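Local atomic coordinates of hypothetical protein Ta0583 (Thermoplasma acidophilum, PDB entry 2FSJ), a protein that binds ATP and polymerises into bundles of helical filaments when a nucleoside triphosphate is present, as an archaeal homologue of actin. Residues V24-G29 with T33-V38; I43-R48 with L108-I113; D121-S126 with D340-S345. All blocks are in the same frame, centred on the assembly; numbering follows the deposited sequence.

Interaction 1 of 3, residues V24-G29 with T33-V38. With GOL (glycerol), chain B.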
loop_
_atom_site.group_PDB
_atom_site.type_symbol
_atom_site.label_atom_id
_atom_site.label_comp_id
_atom_site.label_asym_id
_atom_site.label_seq_id
_atom_site.Cartn_x
_atom_site.Cartn_y
_atom_site.Cartn_z
ATOM N N VAL A 24 4.273 9.006 13.967
ATOM C CA VAL A 24 4.397 7.754 13.215
ATOM C C VAL A 24 3.875 7.945 11.804
ATOM O O VAL A 24 2.918 8.698 11.604
ATOM C CB VAL A 24 3.683 6.584 13.908
ATOM C CG1 VAL A 24 4.355 6.256 15.282
ATOM C CG2 VAL A 24 2.241 6.831 14.122
ATOM N N GLY A 25 4.486 7.257 10.845
ATOM C CA GLY A 25 3.953 7.190 9.498
ATOM C C GLY A 25 3.167 5.898 9.365
ATOM O O GLY A 25 3.564 4.834 9.843
ATOM N N LEU A 26 2.007 5.981 8.727
ATOM C CA LEU A 26 1.145 4.824 8.589
ATOM C C LEU A 26 0.598 4.802 7.167
ATOM O O LEU A 26 0.216 5.847 6.641
ATOM C CB LEU A 26 0.017 4.898 9.585
ATOM C CG LEU A 26 -1.153 3.903 9.504
ATOM C CD1 LEU A 26 -0.733 2.461 9.753
ATOM C CD2 LEU A 26 -2.288 4.338 10.434
ATOM N N ASP A 27 0.620 3.636 6.536
ATOM C CA ASP A 27 0.059 3.479 5.188
ATOM C C ASP A 27 -0.701 2.178 5.152
ATOM O O ASP A 27 -0.117 1.114 5.168
ATOM C CB ASP A 27 1.201 3.559 4.159
ATOM C CG ASP A 27 0.747 3.394 2.719
ATOM O OD1 ASP A 27 -0.464 3.294 2.465
ATOM O OD2 ASP A 27 1.559 3.366 1.763
ATOM N N VAL A 28 -2.020 2.249 5.174
ATOM C CA VAL A 28 -2.858 1.037 5.173
ATOM C C VAL A 28 -3.253 0.762 3.709
ATOM O O VAL A 28 -4.288 1.255 3.195
ATOM C CB VAL A 28 -4.106 1.147 6.068
ATOM C CG1 VAL A 28 -4.901 -0.171 6.105
ATOM C CG2 VAL A 28 -3.715 1.554 7.455
ATOM N N GLY A 29 -2.420 -0.059 3.078
ATOM C CA GLY A 29 -2.651 -0.461 1.711
ATOM C C GLY A 29 -3.690 -1.568 1.624
ATOM O O GLY A 29 -3.942 -2.315 2.594
ATOM N N THR A 33 0.074 -3.279 5.161
ATOM C CA THR A 33 0.064 -2.113 6.039
ATOM C C THR A 33 1.526 -1.877 6.415
ATOM O O THR A 33 2.220 -2.804 6.829
ATOM C CB THR A 33 -0.851 -2.432 7.275
ATOM O OG1 THR A 33 -2.219 -2.524 6.815
ATOM C CG2 THR A 33 -0.818 -1.367 8.349
ATOM N N LYS A 34 1.974 -0.641 6.262
ATOM C CA LYS A 34 3.322 -0.208 6.556
ATOM C C LYS A 34 3.279 0.817 7.647
ATOM O O LYS A 34 2.418 1.700 7.628
ATOM C CB LYS A 34 3.893 0.494 5.312
ATOM C CG LYS A 34 4.337 -0.430 4.178
ATOM C CD LYS A 34 3.254 -1.025 3.339
ATOM C CE LYS A 34 2.458 0.005 2.608
ATOM N NZ LYS A 34 1.451 -0.594 1.655
ATOM N N VAL A 35 4.268 0.757 8.522
ATOM C CA VAL A 35 4.461 1.682 9.626
ATOM C C VAL A 35 5.927 2.146 9.668
ATOM O O VAL A 35 6.875 1.321 9.541
ATOM C CB VAL A 35 4.075 0.979 11.018
ATOM C CG1 VAL A 35 3.886 1.993 12.123
ATOM C CG2 VAL A 35 2.898 0.072 10.860
ATOM N N ILE A 36 6.134 3.451 9.829
ATOM C CA ILE A 36 7.442 4.020 10.087
ATOM C C ILE A 36 7.403 4.478 11.534
ATOM O O ILE A 36 6.676 5.405 11.896
ATOM C CB ILE A 36 7.759 5.229 9.167
ATOM C CG1 ILE A 36 7.477 4.904 7.690
ATOM C CG2 ILE A 36 9.262 5.681 9.353
ATOM C CD1 ILE A 36 8.237 3.776 7.116
ATOM N N GLY A 37 8.140 3.792 12.379
ATOM C CA GLY A 37 8.177 4.166 13.786
ATOM C C GLY A 37 9.288 5.116 14.170
ATOM O O GLY A 37 9.740 5.968 13.404
ATOM N N VAL A 38 9.711 4.960 15.413
ATOM C CA VAL A 38 10.705 5.821 16.031
ATOM C C VAL A 38 12.022 5.331 15.564
ATOM O O VAL A 38 12.221 4.130 15.403
ATOM C CB VAL A 38 10.666 5.778 17.600
HETATM C C1 GOL B . -0.549 1.828 -0.909
HETATM O O1 GOL B . -0.341 1.407 0.414
HETATM C C2 GOL B . 0.621 2.707 -1.366
HETATM O O2 GOL B . 0.849 3.760 -0.444
HETATM C C3 GOL B . 1.913 1.912 -1.586
HETATM O O3 GOL B . 2.761 2.604 -2.508
#

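Interaction 2 of 3, residues I43-R48 with L108-I113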
loop_
_atom_site.group_PDB
_atom_site.type_symbol
_atom_site.label_atom_id
_atom_site.label_comp_id
_atom_site.label_asym_id
_atom_site.label_seq_id
_atom_site.Cartn_x
_atom_site.Cartn_y
_atom_site.Cartn_z
ATOM N N ILE A 43 7.869 -1.391 9.856
ATOM C CA ILE A 43 7.056 -2.592 10.001
ATOM C C ILE A 43 6.195 -2.741 8.731
ATOM O O ILE A 43 5.658 -1.751 8.204
ATOM C CB ILE A 43 6.142 -2.441 11.246
ATOM C CG1 ILE A 43 6.961 -2.364 12.551
ATOM C CG2 ILE A 43 5.115 -3.557 11.361
ATOM C CD1 ILE A 43 6.565 -1.192 13.370
ATOM N N ILE A 44 6.055 -3.951 8.247
ATOM C CA ILE A 44 5.101 -4.247 7.203
ATOM C C ILE A 44 4.450 -5.596 7.467
ATOM O O ILE A 44 5.133 -6.542 7.777
ATOM C CB ILE A 44 5.765 -4.200 5.785
ATOM C CG1 ILE A 44 4.740 -4.426 4.699
ATOM C CG2 ILE A 44 6.968 -5.257 5.653
ATOM C CD1 ILE A 44 5.281 -4.185 3.281
ATOM N N PHE A 45 3.141 -5.688 7.283
ATOM C CA PHE A 45 2.462 -6.956 7.402
ATOM C C PHE A 45 1.245 -6.945 6.503
ATOM O O PHE A 45 0.721 -5.883 6.207
ATOM C CB PHE A 45 2.051 -7.278 8.869
ATOM C CG PHE A 45 1.193 -6.179 9.543
ATOM C CD1 PHE A 45 -0.141 -6.107 9.369
ATOM C CD2 PHE A 45 1.797 -5.276 10.391
ATOM C CE1 PHE A 45 -0.903 -5.148 10.005
ATOM C CE2 PHE A 45 1.073 -4.272 10.984
ATOM C CZ PHE A 45 -0.286 -4.208 10.789
ATOM N N PRO A 46 0.786 -8.118 6.062
ATOM C CA PRO A 46 -0.391 -8.201 5.204
ATOM C C PRO A 46 -1.644 -7.548 5.785
ATOM O O PRO A 46 -1.921 -7.715 6.986
ATOM C CB PRO A 46 -0.590 -9.736 4.985
ATOM C CG PRO A 46 0.754 -10.359 5.280
ATOM C CD PRO A 46 1.376 -9.442 6.326
ATOM N N SER A 47 -2.381 -6.816 4.948
ATOM C CA SER A 47 -3.632 -6.151 5.337
ATOM C C SER A 47 -4.789 -7.148 5.420
ATOM O O SER A 47 -5.727 -7.089 4.664
ATOM C CB SER A 47 -4.004 -5.010 4.361
ATOM O OG SER A 47 -3.084 -3.975 4.495
ATOM N N ARG A 48 -4.716 -8.030 6.400
ATOM C CA ARG A 48 -5.647 -9.141 6.591
ATOM C C ARG A 48 -5.907 -9.322 8.066
ATOM O O ARG A 48 -4.972 -9.250 8.851
ATOM C CB ARG A 48 -4.999 -10.443 6.139
ATOM C CG ARG A 48 -4.454 -10.424 4.777
ATOM C CD ARG A 48 -3.925 -11.801 4.311
ATOM N NE ARG A 48 -3.587 -11.714 2.892
ATOM C CZ ARG A 48 -3.281 -12.746 2.114
ATOM N NH1 ARG A 48 -3.259 -13.992 2.588
ATOM N NH2 ARG A 48 -2.983 -12.516 0.838
ATOM N N LEU A 108 -0.218 0.002 15.507
ATOM C CA LEU A 108 0.216 0.651 16.757
ATOM C C LEU A 108 0.784 -0.359 17.760
ATOM O O LEU A 108 1.834 -0.119 18.342
ATOM C CB LEU A 108 -0.914 1.483 17.336
ATOM C CG LEU A 108 -1.515 2.519 16.385
ATOM C CD1 LEU A 108 -2.656 3.302 17.053
ATOM C CD2 LEU A 108 -0.437 3.477 15.950
ATOM N N TRP A 109 0.130 -1.506 17.904
ATOM C CA TRP A 109 0.655 -2.612 18.694
ATOM C C TRP A 109 2.058 -3.082 18.227
ATOM O O TRP A 109 2.998 -3.230 19.035
ATOM C CB TRP A 109 -0.315 -3.787 18.657
ATOM C CG TRP A 109 0.063 -4.823 19.665
ATOM C CD1 TRP A 109 0.876 -5.899 19.471
ATOM C CD2 TRP A 109 -0.303 -4.838 21.059
ATOM N NE1 TRP A 109 1.056 -6.583 20.655
ATOM C CE2 TRP A 109 0.325 -5.970 21.644
ATOM C CE3 TRP A 109 -1.132 -4.039 21.864
ATOM C CZ2 TRP A 109 0.170 -6.300 22.983
ATOM C CZ3 TRP A 109 -1.293 -4.387 23.219
ATOM C CH2 TRP A 109 -0.645 -5.493 23.752
ATOM N N GLU A 110 2.202 -3.327 16.930
ATOM C CA GLU A 110 3.494 -3.740 16.398
ATOM C C GLU A 110 4.607 -2.691 16.546
ATOM O O GLU A 110 5.784 -3.057 16.689
ATOM C CB GLU A 110 3.390 -4.148 14.962
ATOM C CG GLU A 110 2.639 -5.428 14.737
ATOM C CD GLU A 110 3.443 -6.701 14.950
ATOM O OE1 GLU A 110 4.708 -6.663 15.042
ATOM O OE2 GLU A 110 2.790 -7.764 15.022
ATOM N N SER A 111 4.253 -1.414 16.542
ATOM C CA SER A 111 5.240 -0.367 16.683
ATOM C C SER A 111 6.008 -0.535 18.024
ATOM O O SER A 111 7.139 -0.132 18.131
ATOM C CB SER A 111 4.567 1.022 16.556
ATOM O OG SER A 111 3.954 1.457 17.762
ATOM N N GLY A 112 5.362 -1.135 19.020
ATOM C CA GLY A 112 5.913 -1.305 20.362
ATOM C C GLY A 112 5.925 -0.007 21.167
ATOM O O GLY A 112 6.382 -0.006 22.314
ATOM N N ILE A 113 5.462 1.093 20.567
ATOM C CA ILE A 113 5.369 2.369 21.261
ATOM C C ILE A 113 4.393 2.202 22.403
ATOM O O ILE A 113 3.302 1.668 22.234
ATOM C CB ILE A 113 4.899 3.490 20.351
ATOM C CG1 ILE A 113 5.895 3.740 19.226
ATOM C CG2 ILE A 113 4.694 4.785 21.160
ATOM C CD1 ILE A 113 5.284 4.444 18.003
#

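Interaction 3 of 3, residues D121-S126 with D340-S345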
loop_
_atom_site.group_PDB
_atom_site.type_symbol
_atom_site.label_atom_id
_atom_site.label_comp_id
_atom_site.label_asym_id
_atom_site.label_seq_id
_atom_site.Cartn_x
_atom_site.Cartn_y
_atom_site.Cartn_z
ATOM N N ASP A 121 0.478 10.026 23.443
ATOM C CA ASP A 121 -0.071 11.009 22.505
ATOM C C ASP A 121 0.619 10.884 21.159
ATOM O O ASP A 121 1.855 11.028 21.090
ATOM C CB ASP A 121 0.145 12.432 23.006
ATOM C CG ASP A 121 -0.748 12.782 24.153
ATOM O OD1 ASP A 121 -1.658 11.981 24.477
ATOM O OD2 ASP A 121 -0.610 13.860 24.773
ATOM N N LEU A 122 -0.165 10.638 20.104
ATOM C CA LEU A 122 0.374 10.388 18.775
ATOM C C LEU A 122 -0.025 11.439 17.803
ATOM O O LEU A 122 -1.152 11.903 17.840
ATOM C CB LEU A 122 -0.265 9.101 18.211
ATOM C CG LEU A 122 0.230 7.780 18.700
ATOM C CD1 LEU A 122 -0.497 6.648 17.923
ATOM C CD2 LEU A 122 1.750 7.715 18.526
ATOM N N VAL A 123 0.865 11.751 16.878
ATOM C CA VAL A 123 0.478 12.375 15.623
ATOM C C VAL A 123 0.742 11.301 14.549
ATOM O O VAL A 123 1.870 10.776 14.467
ATOM C CB VAL A 123 1.318 13.604 15.314
ATOM C CG1 VAL A 123 1.040 14.109 13.919
ATOM C CG2 VAL A 123 1.068 14.763 16.397
ATOM N N ILE A 124 -0.277 10.994 13.760
ATOM C CA ILE A 124 -0.135 10.025 12.661
ATOM C C ILE A 124 -0.055 10.788 11.324
ATOM O O ILE A 124 -0.907 11.645 11.017
ATOM C CB ILE A 124 -1.327 9.031 12.645
ATOM C CG1 ILE A 124 -1.375 8.173 13.924
ATOM C CG2 ILE A 124 -1.254 8.136 11.380
ATOM C CD1 ILE A 124 -2.708 7.416 14.144
ATOM N N GLY A 125 0.973 10.508 10.543
ATOM C CA GLY A 125 1.068 10.974 9.181
ATOM C C GLY A 125 0.644 9.818 8.242
ATOM O O GLY A 125 1.175 8.694 8.296
ATOM N N SER A 126 -0.370 10.062 7.436
ATOM C CA SER A 126 -0.882 9.028 6.527
ATOM C C SER A 126 -1.302 9.658 5.189
ATOM O O SER A 126 -0.972 10.801 4.854
ATOM C CB SER A 126 -2.016 8.232 7.174
ATOM O OG SER A 126 -2.256 6.993 6.483
ATOM N N ASP A 340 7.335 12.141 7.167
ATOM C CA ASP A 340 8.058 13.413 6.963
ATOM C C ASP A 340 7.104 14.612 7.041
ATOM O O ASP A 340 7.382 15.618 7.737
ATOM C CB ASP A 340 8.800 13.438 5.603
ATOM C CG ASP A 340 10.077 12.572 5.564
ATOM O OD1 ASP A 340 10.481 11.976 6.600
ATOM O OD2 ASP A 340 10.746 12.402 4.494
ATOM N N ALA A 341 5.972 14.525 6.336
ATOM C CA ALA A 341 4.982 15.595 6.384
ATOM C C ALA A 341 4.405 15.823 7.778
ATOM O O ALA A 341 4.208 16.977 8.172
ATOM C CB ALA A 341 3.838 15.373 5.365
ATOM N N ALA A 342 4.129 14.779 8.547
ATOM C CA ALA A 342 3.624 14.984 9.905
ATOM C C ALA A 342 4.706 15.655 10.795
ATOM O O ALA A 342 4.408 16.599 11.521
ATOM C CB ALA A 342 3.138 13.703 10.519
ATOM N N GLU A 343 5.937 15.157 10.722
ATOM C CA GLU A 343 7.052 15.721 11.466
ATOM C C GLU A 343 7.177 17.240 11.224
ATOM O O GLU A 343 7.272 18.050 12.186
ATOM C CB GLU A 343 8.345 15.005 11.082
ATOM N N ARG A 344 7.154 17.627 9.948
ATOM C CA ARG A 344 7.229 19.020 9.554
ATOM C C ARG A 344 5.959 19.815 9.894
ATOM O O ARG A 344 5.828 20.959 9.453
ATOM C CB ARG A 344 7.557 19.129 8.059
ATOM N N SER A 345 5.029 19.209 10.655
ATOM C CA SER A 345 3.838 19.884 11.199
ATOM C C SER A 345 4.116 20.445 12.609
ATOM O O SER A 345 4.758 19.790 13.442
ATOM C CB SER A 345 2.655 18.907 11.278
ATOM O OG SER A 345 1.653 19.249 10.342
#

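Interaction 1 of 3, residues V24-G29 with T33-V38
T33 lies beside V28, and the two side chains point the same way. OG1 of T33 comes to 3.6 Å from CG1 of V28. On its other branch, CG2 of T33 crosses toward CD1 of L26 at 4.1 Å. The first torsion of T33 (chi1 -68°) puts CG2 anti to the backbone N and leaves OG1 beside that N, where it is hydrogen-bonded to OG of S47. Were T33 an alanine, OG of S47 would probably keep O of G29 but lose this partner, and L26 would lose a methyl neighbour. V35 continues this face, which helix 101-111 covers. The two strands form a beta hairpin, the first two strands of the actin-type nucleotide-binding domain, and T33 and K34 belong to the ATP site. Four backbone hydrogen bonds join the strands, a pair between G25 and I36 and a pair between D27 and K34. D27 and K34 share the other face. The K34 chain bends at chi2 and chi3 (76° and 62°), which brings CE to 3.6 Å from OD2 of D27. NZ of K34 makes a long salt bridge to OD2 of D27, 4.0 Å, and also bonds O of D32. A glycerol, probably from the crystallisation liquor, links the two: NZ of K34 donates to its O1 at 3.0 Å, and that O1 donates to OD1 of D27 at 2.8 Å. D196 and N334 also bind the glycerol.

Interaction 2 of 3, residues I43-R48 with L108-I113
I43 reaches the last turn of helix 101-111 with both branches. CD1 of I43 presses on the backbone, 3.7 Å from CA of S111 and 3.9 Å from O of E110. The second branch, CG2, meets CB of E110 at 4.0 Å, and the two side chains cross at a slant. This is the close part of the contact. With chi2 at 129°, CD1 of I43 sits away from a staggered position, turned toward the helix end. F45 is more loosely engaged: its CE2 lies 4.2 Å from CG of E110, which approaches the ring obliquely. F45 itself is buried and meets Y77 edge-to-face. The outer side is more open. I43, E110 and S111 are partly exposed, and each touches a crystal neighbour. E110 bends at chi2 (-82°), and its OE2 is hydrogen-bonded to OH of Y77. The helix end carries its own polar bonds. OG of S111 donates to O of L108 at 2.7 Å. N of I113 donates to OG of S111 at 3.2 Å, which makes an ST turn. G112 lies within that turn and has positive phi (74°). The contact joins strand 42-52 to the C-terminal end of helix 101-111 in the actin-like N-terminal domain. No hydrogen bond crosses, so only van der Waals contact, mostly between carbons, joins the segments directly: OG of S111 is used within its own turn, and OE2 of E110 goes to Y77.

Interaction 3 of 3, residues D121-S126 with D340-S345
A342 sets its CB directly over the backbone of G125. CB of A342 lies 3.7 Å from CA of G125 and 3.9 Å from N of G125. The CA atoms of G125 and A342 are 4.8 Å apart, a close approach of helix to strand. It depends on two small residues meeting: a CB on G125 would fall about 2.9 Å from CB of A342, which is a clash. V123 closes one flank of the methyl group. CG1 of V123, anti to the backbone N (chi1 171°), reaches CB of A342 at 4.0 Å. A342 also touches V23 on the adjacent strand. I124 points to the other face of the sheet, where it packs on V24 and L26. No hydrogen bond joins the two segments. The helix end is held by its own backbone, with N of S345 bonded to O of A342 at 2.8 Å. S345 then rests on R165 and I167 of strand 158-170. Helix 333-343 thus lies on the central sheet of the N-terminal domain although it comes from the far end of the chain. This return of the C-terminal helix to the first domain is a feature of the actin fold.

All three contacts reach the same seven-stranded sheet. Interaction 1 is its buried hairpin, held by backbone hydrogen bonds, and it carries T33 and K34 of the ATP site, with D27 beside K34. Interaction 2 brings a helix to one face and is partly open to solvent. Interaction 3 brings the C-terminal helix to the opposite face and is buried. Neither helix contact has a hydrogen bond across it, and both rely on apolar packing. Interaction 1 borders both neighbours: OG of S47 in interaction 2 bonds O of G29, and OG of S126 in interaction 3 bonds O of L26. Interactions 2 and 3 lie about 17 Å apart between centres, yet L108 still packs on L122.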